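Local structure of Ent-copalyl diphosphate synthase (Streptomyces platensis, 5BP8) at residues Asp68-Leu76 / Leu116-Val127; Cys340-Thr351 / Trp394-Ala405. The protein is a bacterial terpene cyclase, an enzyme built of helices and loops with hardly any strand and related in part to the squalene-hopene cyclases. One frame throughout, in Å; residues are numbered along the deposited sequence.

Contact 1 of 2, residues Asp68-Leu76 / Leu116-Val127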
loop_
_atom_site.group_PDB
_atom_site.type_symbol
_atom_site.label_atom_id
_atom_site.label_comp_id
_atom_site.label_asym_id
_atom_site.label_seq_id
_atom_site.Cartn_x
_atom_site.Cartn_y
_atom_site.Cartn_z
ATOM N N ASP A 68 -13.234 -3.272 10.567
ATOM C CA ASP A 68 -13.455 -1.818 10.578
ATOM C C ASP A 68 -13.826 -1.226 9.211
ATOM O O ASP A 68 -13.574 -0.049 8.901
ATOM C CB ASP A 68 -12.235 -1.088 11.186
ATOM C CG ASP A 68 -11.941 -1.514 12.602
ATOM O OD1 ASP A 68 -12.883 -1.910 13.291
ATOM O OD2 ASP A 68 -10.772 -1.487 13.027
ATOM N N GLY A 69 -14.404 -2.067 8.361
ATOM C CA GLY A 69 -14.825 -1.635 7.060
ATOM C C GLY A 69 -13.809 -1.911 5.975
ATOM O O GLY A 69 -14.107 -1.696 4.807
ATOM N N TYR A 70 -12.623 -2.421 6.335
ATOM C CA TYR A 70 -11.627 -2.732 5.339
ATOM C C TYR A 70 -12.107 -3.979 4.552
ATOM O O TYR A 70 -11.483 -4.373 3.566
ATOM C CB TYR A 70 -10.264 -2.974 5.943
ATOM C CG TYR A 70 -9.532 -1.676 6.267
ATOM C CD1 TYR A 70 -8.799 -1.016 5.298
ATOM C CD2 TYR A 70 -9.625 -1.094 7.518
ATOM C CE1 TYR A 70 -8.144 0.183 5.561
ATOM C CE2 TYR A 70 -8.943 0.088 7.811
ATOM C CZ TYR A 70 -8.220 0.734 6.825
ATOM O OH TYR A 70 -7.550 1.920 7.078
ATOM N N GLY A 71 -13.161 -4.624 5.042
ATOM C CA GLY A 71 -13.759 -5.756 4.284
ATOM C C GLY A 71 -14.635 -5.343 3.120
ATOM O O GLY A 71 -14.965 -6.171 2.248
ATOM N N LEU A 72 -15.062 -4.085 3.072
ATOM C CA LEU A 72 -16.092 -3.697 2.085
ATOM C C LEU A 72 -15.566 -3.834 0.648
ATOM O O LEU A 72 -16.148 -4.561 -0.188
ATOM C CB LEU A 72 -16.589 -2.276 2.344
ATOM C CG LEU A 72 -17.573 -1.701 1.302
ATOM C CD1 LEU A 72 -18.786 -2.596 1.137
ATOM C CD2 LEU A 72 -17.977 -0.294 1.690
ATOM N N VAL A 73 -14.442 -3.174 0.350
ATOM C CA VAL A 73 -13.920 -3.263 -1.020
ATOM C C VAL A 73 -13.549 -4.695 -1.473
ATOM O O VAL A 73 -13.985 -5.157 -2.547
ATOM C CB VAL A 73 -12.762 -2.285 -1.238
ATOM C CG1 VAL A 73 -12.005 -2.614 -2.504
ATOM C CG2 VAL A 73 -13.300 -0.848 -1.231
ATOM N N PRO A 74 -12.761 -5.433 -0.665
ATOM C CA PRO A 74 -12.457 -6.768 -1.158
ATOM C C PRO A 74 -13.663 -7.727 -1.234
ATOM O O PRO A 74 -13.684 -8.606 -2.125
ATOM C CB PRO A 74 -11.402 -7.275 -0.170
ATOM C CG PRO A 74 -11.583 -6.453 1.043
ATOM C CD PRO A 74 -12.032 -5.117 0.554
ATOM N N THR A 75 -14.651 -7.556 -0.365
ATOM C CA THR A 75 -15.862 -8.396 -0.415
ATOM C C THR A 75 -16.649 -8.068 -1.672
ATOM O O THR A 75 -17.099 -8.976 -2.433
ATOM C CB THR A 75 -16.716 -8.263 0.865
ATOM O OG1 THR A 75 -15.934 -8.618 2.004
ATOM C CG2 THR A 75 -17.941 -9.185 0.780
ATOM N N LEU A 76 -16.786 -6.782 -1.953
ATOM C CA LEU A 76 -17.383 -6.367 -3.238
ATOM C C LEU A 76 -16.676 -7.010 -4.436
ATOM O O LEU A 76 -17.339 -7.556 -5.326
ATOM C CB LEU A 76 -17.411 -4.848 -3.393
ATOM C CG LEU A 76 -18.435 -4.095 -2.516
ATOM C CD1 LEU A 76 -18.094 -2.619 -2.600
ATOM C CD2 LEU A 76 -19.865 -4.404 -2.944
ATOM N N LEU A 116 -21.549 -4.764 5.992
ATOM C CA LEU A 116 -20.479 -4.047 5.314
ATOM C C LEU A 116 -21.006 -2.813 4.578
ATOM O O LEU A 116 -20.327 -1.777 4.569
ATOM C CB LEU A 116 -19.709 -4.937 4.342
ATOM C CG LEU A 116 -18.798 -6.004 4.966
ATOM C CD1 LEU A 116 -18.436 -7.014 3.869
ATOM C CD2 LEU A 116 -17.555 -5.459 5.629
ATOM N N LEU A 117 -22.155 -2.929 3.922
ATOM C CA LEU A 117 -22.648 -1.814 3.089
ATOM C C LEU A 117 -23.061 -0.617 3.945
ATOM O O LEU A 117 -23.022 0.531 3.480
ATOM C CB LEU A 117 -23.786 -2.252 2.190
ATOM C CG LEU A 117 -23.285 -3.083 0.996
ATOM C CD1 LEU A 117 -24.482 -3.789 0.418
ATOM C CD2 LEU A 117 -22.541 -2.279 -0.064
ATOM N N ALA A 118 -23.422 -0.900 5.178
ATOM C CA ALA A 118 -23.887 0.114 6.120
ATOM C C ALA A 118 -22.847 0.529 7.136
ATOM O O ALA A 118 -23.128 1.424 7.962
ATOM C CB ALA A 118 -25.102 -0.414 6.868
ATOM N N GLY A 119 -21.660 -0.103 7.100
ATOM C CA GLY A 119 -20.621 0.102 8.131
ATOM C C GLY A 119 -19.668 1.192 7.693
ATOM O O GLY A 119 -19.933 1.889 6.693
ATOM N N PRO A 120 -18.550 1.348 8.426
ATOM C CA PRO A 120 -17.563 2.368 8.059
ATOM C C PRO A 120 -16.938 2.082 6.719
ATOM O O PRO A 120 -16.825 0.904 6.299
ATOM C CB PRO A 120 -16.498 2.301 9.179
ATOM C CG PRO A 120 -16.905 1.219 10.106
ATOM C CD PRO A 120 -18.119 0.513 9.570
ATOM N N VAL A 121 -16.520 3.141 6.040
ATOM C CA VAL A 121 -15.835 2.989 4.772
ATOM C C VAL A 121 -14.485 3.676 4.933
ATOM O O VAL A 121 -14.413 4.896 4.937
ATOM C CB VAL A 121 -16.614 3.585 3.588
ATOM C CG1 VAL A 121 -15.817 3.408 2.286
ATOM C CG2 VAL A 121 -18.012 2.956 3.463
ATOM N N PRO A 122 -13.412 2.886 5.107
ATOM C CA PRO A 122 -12.105 3.516 5.189
ATOM C C PRO A 122 -11.693 4.170 3.888
ATOM O O PRO A 122 -12.160 3.799 2.793
ATOM C CB PRO A 122 -11.148 2.364 5.515
ATOM C CG PRO A 122 -11.945 1.097 5.481
ATOM C CD PRO A 122 -13.392 1.442 5.399
ATOM N N ASP A 123 -10.802 5.152 4.005
ATOM C CA ASP A 123 -10.367 5.899 2.847
ATOM C C ASP A 123 -9.232 5.187 2.139
ATOM O O ASP A 123 -8.077 5.640 2.132
ATOM C CB ASP A 123 -9.999 7.325 3.263
ATOM C CG ASP A 123 -11.204 8.118 3.729
ATOM O OD1 ASP A 123 -12.270 8.082 3.069
ATOM O OD2 ASP A 123 -11.081 8.801 4.760
ATOM N N THR A 124 -9.570 4.052 1.513
ATOM C CA THR A 124 -8.623 3.353 0.696
ATOM C C THR A 124 -8.577 4.083 -0.640
ATOM O O THR A 124 -9.430 4.932 -0.961
ATOM C CB THR A 124 -9.006 1.866 0.510
ATOM O OG1 THR A 124 -10.366 1.772 0.117
ATOM C CG2 THR A 124 -8.795 1.071 1.774
ATOM N N ILE A 125 -7.574 3.771 -1.436
ATOM C CA ILE A 125 -7.327 4.555 -2.629
ATOM C C ILE A 125 -8.359 4.245 -3.723
ATOM O O ILE A 125 -8.566 3.083 -4.087
ATOM C CB ILE A 125 -5.908 4.349 -3.154
ATOM C CG1 ILE A 125 -4.891 4.714 -2.062
ATOM C CG2 ILE A 125 -5.692 5.236 -4.385
ATOM C CD1 ILE A 125 -3.434 4.688 -2.522
ATOM N N GLY A 126 -8.998 5.292 -4.237
ATOM C CA GLY A 126 -9.991 5.125 -5.318
ATOM C C GLY A 126 -11.337 4.505 -4.908
ATOM O O GLY A 126 -12.134 4.112 -5.764
ATOM N N VAL A 127 -11.606 4.445 -3.613
ATOM C CA VAL A 127 -12.825 3.800 -3.113
ATOM C C VAL A 127 -14.131 4.397 -3.710
ATOM O O VAL A 127 -15.092 3.663 -3.968
ATOM C CB VAL A 127 -12.857 3.786 -1.582
ATOM C CG1 VAL A 127 -12.947 5.195 -0.979
ATOM C CG2 VAL A 127 -13.995 2.922 -1.098
#
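P122 lies over one face of the Y70 ring, and its CG stands 3.6 Å from the ring centroid and 5° off the ring normal, which defines a CH-pi contact. CB of P122 extends the overlap toward the phenol end, 3.6 Å from CZ of Y70, while the methyl of T124 meets the same ring obliquely. Beyond the contact, the hydroxyl of Y70 is hydrogen-bonded to H496. The backbones also close in here: CA of G69 comes within 3.3 Å of O of P120, a CA-H...O contact with 137° at the hydrogen, made possible by the absence of a side chain on G69.

A second tight zone surrounds L72. Its chi1 of 175° swings CG away from its own backbone N toward L116-V121, where CD2 sits 3.7 Å from CG2 of V121 and CD1 lies 4.0 Å from CD2 of L117. L116 crosses T75 at about a right angle, its CD1 3.5 Å from OG1 of T75. That hydroxyl donates to G71 O at 2.6 Å and is also hydrogen-bonded to W64 N.

The solvent side is looser: the D68 side chain comes no nearer than 5.3 Å, from its CB to CG of P120, and it is the D68 carbonyl that meets this proline. D68 OD2 instead forms a salt bridge with R444 and accepts from W445 NE1.

This is inter-helix loop packing: the type I turn G69-L72 leads into helix 72-86 and rests on the connection between helices 98-116 and 127-144, with V73 against V127 where the latter begins. L112 and Y32 of helix 31-40 complete the walls.

Contact 2 of 2, residues Cys340-Thr351 / Trp394-Ala405. With SO4 (sulfate ion), chain B.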
loop_
_atom_site.group_PDB
_atom_site.type_symbol
_atom_site.label_atom_id
_atom_site.label_comp_id
_atom_site.label_asym_id
_atom_site.label_seq_id
_atom_site.Cartn_x
_atom_site.Cartn_y
_atom_site.Cartn_z
ATOM N N CYS A 340 1.154 15.655 -1.241
ATOM C CA CYS A 340 1.809 14.411 -1.661
ATOM C C CYS A 340 1.716 14.259 -3.176
ATOM O O CYS A 340 2.726 14.028 -3.877
ATOM C CB CYS A 340 1.193 13.195 -0.953
ATOM S SG CYS A 340 2.088 11.659 -1.333
ATOM N N PHE A 341 0.504 14.445 -3.694
ATOM C CA PHE A 341 0.300 14.580 -5.128
ATOM C C PHE A 341 0.007 16.042 -5.404
ATOM O O PHE A 341 -0.148 16.858 -4.473
ATOM C CB PHE A 341 -0.801 13.642 -5.617
ATOM C CG PHE A 341 -0.378 12.207 -5.673
ATOM C CD1 PHE A 341 -0.440 11.398 -4.536
ATOM C CD2 PHE A 341 0.103 11.652 -6.850
ATOM C CE1 PHE A 341 -0.034 10.080 -4.584
ATOM C CE2 PHE A 341 0.516 10.334 -6.897
ATOM C CZ PHE A 341 0.427 9.537 -5.776
ATOM N N GLY A 342 -0.022 16.425 -6.668
ATOM C CA GLY A 342 -0.268 17.849 -6.970
ATOM C C GLY A 342 -1.631 18.347 -6.501
ATOM O O GLY A 342 -1.757 19.475 -5.996
ATOM N N VAL A 343 -2.639 17.487 -6.660
ATOM C CA VAL A 343 -3.999 17.756 -6.264
ATOM C C VAL A 343 -4.409 16.672 -5.268
ATOM O O VAL A 343 -4.263 15.486 -5.555
ATOM C CB VAL A 343 -4.977 17.709 -7.459
ATOM C CG1 VAL A 343 -6.387 18.051 -6.980
ATOM C CG2 VAL A 343 -4.549 18.693 -8.542
ATOM N N GLU A 344 -4.939 17.100 -4.142
ATOM C CA GLU A 344 -5.440 16.183 -3.104
ATOM C C GLU A 344 -6.401 16.867 -2.155
ATOM O O GLU A 344 -6.317 18.072 -1.924
ATOM C CB GLU A 344 -4.246 15.579 -2.316
ATOM C CG GLU A 344 -3.656 16.563 -1.315
ATOM C CD GLU A 344 -2.309 16.166 -0.706
ATOM O OE1 GLU A 344 -1.641 15.237 -1.166
ATOM O OE2 GLU A 344 -1.903 16.848 0.242
ATOM N N ARG A 345 -7.298 16.093 -1.554
ATOM C CA ARG A 345 -8.210 16.637 -0.546
ATOM C C ARG A 345 -7.684 16.553 0.882
ATOM O O ARG A 345 -8.005 17.420 1.706
ATOM C CB ARG A 345 -9.526 15.901 -0.616
ATOM C CG ARG A 345 -10.218 16.132 -1.939
ATOM C CD ARG A 345 -11.366 15.171 -2.105
ATOM N NE ARG A 345 -10.865 13.822 -2.243
ATOM C CZ ARG A 345 -11.648 12.770 -2.426
ATOM N NH1 ARG A 345 -12.977 12.932 -2.471
ATOM N NH2 ARG A 345 -11.104 11.569 -2.536
ATOM N N THR A 346 -6.880 15.531 1.156
ATOM C CA THR A 346 -6.386 15.247 2.488
ATOM C C THR A 346 -4.878 15.209 2.497
ATOM O O THR A 346 -4.269 14.435 1.742
ATOM C CB THR A 346 -6.929 13.873 2.939
ATOM O OG1 THR A 346 -8.356 13.942 2.905
ATOM C CG2 THR A 346 -6.486 13.543 4.339
ATOM N N PRO A 347 -4.245 16.048 3.332
ATOM C CA PRO A 347 -2.794 15.956 3.442
ATOM C C PRO A 347 -2.322 14.683 4.129
ATOM O O PRO A 347 -3.057 14.075 4.912
ATOM C CB PRO A 347 -2.407 17.152 4.334
ATOM C CG PRO A 347 -3.657 17.862 4.685
ATOM C CD PRO A 347 -4.821 17.011 4.294
ATOM N N SER A 348 -1.082 14.334 3.862
ATOM C CA SER A 348 -0.417 13.203 4.463
ATOM C C SER A 348 0.601 13.647 5.515
ATOM O O SER A 348 1.505 14.442 5.231
ATOM C CB SER A 348 0.281 12.395 3.384
ATOM O OG SER A 348 1.149 11.437 3.950
ATOM N N THR A 349 0.477 13.111 6.719
ATOM C CA THR A 349 1.448 13.392 7.793
ATOM C C THR A 349 2.772 12.694 7.520
ATOM O O THR A 349 3.838 13.306 7.677
ATOM C CB THR A 349 0.918 12.947 9.171
ATOM O OG1 THR A 349 0.540 11.556 9.113
ATOM C CG2 THR A 349 -0.283 13.786 9.582
ATOM N N SER A 350 2.724 11.436 7.041
ATOM C CA SER A 350 3.950 10.676 6.767
ATOM C C SER A 350 4.742 11.333 5.624
ATOM O O SER A 350 5.968 11.339 5.648
ATOM C CB SER A 350 3.665 9.179 6.458
ATOM O OG SER A 350 3.091 9.040 5.182
ATOM N N THR A 351 4.046 11.873 4.635
ATOM C CA THR A 351 4.697 12.557 3.516
ATOM C C THR A 351 5.484 13.783 4.015
ATOM O O THR A 351 6.650 13.983 3.663
ATOM C CB THR A 351 3.672 12.959 2.459
ATOM O OG1 THR A 351 3.043 11.778 1.924
ATOM C CG2 THR A 351 4.303 13.769 1.304
ATOM N N TRP A 394 0.082 9.947 15.739
ATOM C CA TRP A 394 -0.384 10.559 14.508
ATOM C C TRP A 394 -1.136 9.471 13.720
ATOM O O TRP A 394 -1.003 8.304 14.029
ATOM C CB TRP A 394 0.771 11.054 13.618
ATOM C CG TRP A 394 1.422 12.371 14.018
ATOM C CD1 TRP A 394 1.167 13.606 13.496
ATOM C CD2 TRP A 394 2.484 12.540 14.952
ATOM N NE1 TRP A 394 1.989 14.550 14.084
ATOM C CE2 TRP A 394 2.826 13.911 14.957
ATOM C CE3 TRP A 394 3.177 11.668 15.797
ATOM C CZ2 TRP A 394 3.832 14.437 15.803
ATOM C CZ3 TRP A 394 4.187 12.174 16.607
ATOM C CH2 TRP A 394 4.498 13.555 16.613
HETATM N N MSE A 395 -1.903 9.890 12.725
HETATM C CA MSE A 395 -2.486 8.977 11.730
HETATM C C MSE A 395 -2.091 9.522 10.383
HETATM O O MSE A 395 -1.883 10.732 10.226
HETATM C CB MSE A 395 -4.007 8.960 11.817
HETATM C CG MSE A 395 -4.594 7.918 12.765
HETATM SE SE MSE A 395 -4.105 6.055 12.319
HETATM C CE MSE A 395 -5.114 5.485 10.738
ATOM N N ASP A 396 -2.027 8.640 9.380
ATOM C CA ASP A 396 -1.638 9.021 8.033
ATOM C C ASP A 396 -2.574 8.383 7.025
ATOM O O ASP A 396 -3.049 7.268 7.229
ATOM C CB ASP A 396 -0.220 8.575 7.712
ATOM C CG ASP A 396 0.220 8.996 6.319
ATOM O OD1 ASP A 396 0.236 10.212 6.062
ATOM O OD2 ASP A 396 0.577 8.119 5.485
ATOM N N LYS A 397 -2.802 9.097 5.935
ATOM C CA LYS A 397 -3.699 8.640 4.891
ATOM C C LYS A 397 -3.243 7.402 4.142
ATOM O O LYS A 397 -4.062 6.768 3.501
ATOM C CB LYS A 397 -3.967 9.774 3.875
ATOM C CG LYS A 397 -2.818 10.081 2.942
ATOM C CD LYS A 397 -3.090 11.337 2.106
ATOM C CE LYS A 397 -4.184 11.111 1.077
ATOM N NZ LYS A 397 -4.292 12.271 0.150
ATOM N N TRP A 398 -1.941 7.102 4.102
ATOM C CA TRP A 398 -1.438 6.011 3.259
ATOM C C TRP A 398 -1.399 4.644 3.956
ATOM O O TRP A 398 -1.050 3.673 3.325
ATOM C CB TRP A 398 -0.023 6.317 2.731
ATOM C CG TRP A 398 0.030 7.585 1.899
ATOM C CD1 TRP A 398 0.833 8.670 2.112
ATOM C CD2 TRP A 398 -0.780 7.902 0.746
ATOM N NE1 TRP A 398 0.589 9.636 1.142
ATOM C CE2 TRP A 398 -0.401 9.193 0.307
ATOM C CE3 TRP A 398 -1.781 7.220 0.041
ATOM C CZ2 TRP A 398 -1.008 9.822 -0.793
ATOM C CZ3 TRP A 398 -2.384 7.850 -1.057
ATOM C CH2 TRP A 398 -1.985 9.131 -1.467
ATOM N N HIS A 399 -1.721 4.584 5.239
ATOM C CA HIS A 399 -1.459 3.394 6.026
ATOM C C HIS A 399 -2.553 3.249 7.067
ATOM O O HIS A 399 -2.970 4.216 7.711
ATOM C CB HIS A 399 -0.072 3.522 6.624
ATOM C CG HIS A 399 0.583 2.235 7.012
ATOM N ND1 HIS A 399 0.176 1.477 8.086
ATOM C CD2 HIS A 399 1.664 1.609 6.507
ATOM C CE1 HIS A 399 0.968 0.437 8.218
ATOM N NE2 HIS A 399 1.891 0.502 7.277
ATOM N N ALA A 400 -3.007 2.012 7.256
ATOM C CA ALA A 400 -4.026 1.683 8.255
ATOM C C ALA A 400 -3.589 1.786 9.718
ATOM O O ALA A 400 -4.436 1.845 10.588
ATOM C CB ALA A 400 -4.528 0.255 7.994
ATOM N N SER A 401 -2.283 1.757 9.991
ATOM C CA SER A 401 -1.758 1.685 11.341
ATOM C C SER A 401 -1.279 3.043 11.905
ATOM O O SER A 401 -0.490 3.751 11.257
ATOM C CB SER A 401 -0.564 0.730 11.373
ATOM O OG SER A 401 -0.063 0.649 12.680
ATOM N N PRO A 402 -1.704 3.379 13.124
ATOM C CA PRO A 402 -1.110 4.556 13.761
ATOM C C PRO A 402 0.358 4.347 14.118
ATOM O O PRO A 402 1.087 5.339 14.403
ATOM C CB PRO A 402 -1.950 4.736 15.001
ATOM C CG PRO A 402 -2.441 3.387 15.348
ATOM C CD PRO A 402 -2.598 2.647 14.050
ATOM N N TYR A 403 0.807 3.089 14.131
ATOM C CA TYR A 403 2.209 2.793 14.449
ATOM C C TYR A 403 3.129 3.264 13.335
ATOM O O TYR A 403 4.223 3.774 13.619
ATOM C CB TYR A 403 2.391 1.315 14.823
ATOM C CG TYR A 403 1.507 1.017 16.012
ATOM C CD1 TYR A 403 1.826 1.502 17.296
ATOM C CD2 TYR A 403 0.305 0.342 15.855
ATOM C CE1 TYR A 403 0.979 1.277 18.372
ATOM C CE2 TYR A 403 -0.535 0.112 16.926
ATOM C CZ TYR A 403 -0.203 0.583 18.176
ATOM O OH TYR A 403 -1.083 0.346 19.215
ATOM N N TYR A 404 2.689 3.128 12.082
ATOM C CA TYR A 404 3.449 3.688 10.946
ATOM C C TYR A 404 3.537 5.207 11.048
ATOM O O TYR A 404 4.654 5.785 11.006
ATOM C CB TYR A 404 2.812 3.331 9.603
ATOM C CG TYR A 404 3.542 3.906 8.412
ATOM C CD1 TYR A 404 4.802 3.463 8.093
ATOM C CD2 TYR A 404 2.967 4.889 7.612
ATOM C CE1 TYR A 404 5.485 3.968 6.999
ATOM C CE2 TYR A 404 3.652 5.414 6.506
ATOM C CZ TYR A 404 4.917 4.958 6.224
ATOM O OH TYR A 404 5.662 5.381 5.149
ATOM N N ALA A 405 2.371 5.849 11.151
ATOM C CA ALA A 405 2.284 7.324 11.101
ATOM C C ALA A 405 3.063 7.949 12.267
ATOM O O ALA A 405 3.862 8.903 12.076
ATOM C CB ALA A 405 0.840 7.770 11.120
HETATM S S SO4 B . -7.360 12.540 -1.642
HETATM O O1 SO4 B . -7.006 13.199 -0.359
HETATM O O2 SO4 B . -7.924 13.605 -2.540
HETATM O O3 SO4 B . -6.253 11.845 -2.241
HETATM O O4 SO4 B . -8.449 11.589 -1.357
HETATM O O HOH W 1 -2.380 12.714 -1.847
HETATM O O HOH W 2 -2.728 12.017 6.729
HETATM O O HOH W 3 4.591 7.287 3.824
#
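D396 grips the start of helix 349-365 with both carboxylate oxygens and forms an Asx turn in its own segment. The two segments are inter-helix loops and first helical turns of the region related to the squalene-hopene cyclase C-terminal domain, a family of alpha-alpha barrels. OD1 of D396 accepts from S348 OG at 2.6 Å through its syn lone pair, and from S350 N at 2.9 Å, the latter from well above the carboxylate plane (69° out). OD2 of D396 takes S350 OG at 2.7 Å on one face and W398 N at 3.0 Å, the Asx bond, on the other. Four bonds thus fix the rotation of a buried carboxylate, which chi1 of -178° extends toward the N-terminal turn of helix 349-365, and this array would be expected to favour its charged form.

Behind this shell, S348 is held as the N-cap: its OG also accepts from T351 N, the capping bond, and from T351 OG1. T349 OG1 donates to M395 O (a selenomethionine) at 2.8 Å from above the carbonyl plane. A neighbouring layer is built on W398. CG of K397 lies over the centre of the indole face, and the chain then bends away so that NZ reaches T346 O at 2.7 Å in the carbonyl plane. The benzo edge of the indole (CZ2, CH2) meets F341, and C340 SG makes an oblique sulfur-aromatic contact.

Farther out, a sulfate ion, probably from the crystallisation liquor, accepts from K397 NZ (2.9 Å to O1), from T346 N and from R345, whose guanidinium meets it edge-on and also forms a salt bridge with E128. At the inner end a water donates to S350 OG and lies in the plane of the Y404 ring, 2.6 Å from OH of Y404.

How the contacts relate
The two contacts have centres about 18 Å apart and follow each other along the chain; each sets the N-terminal turn of one helix against a loop and the helix ends adjoining it. Contact 1 is the more buried and its cross-segment chemistry is apolar: methyls, a proline and an aromatic face. Contact 2 is partly buried and relies on a carboxylate, hydroxyls, a lysine and waters beside an indole packed on F341 and C340, with a bound sulfate at its exposed rim. They touch directly, Y70 OH lying 3.6 Å from A400 CB and I125 CD1 3.6 Å from W398 CZ3. Two outside residues serve both: H496 bonds to Y70 and to the backbone of W398, and R444 to D68 and to A400 O.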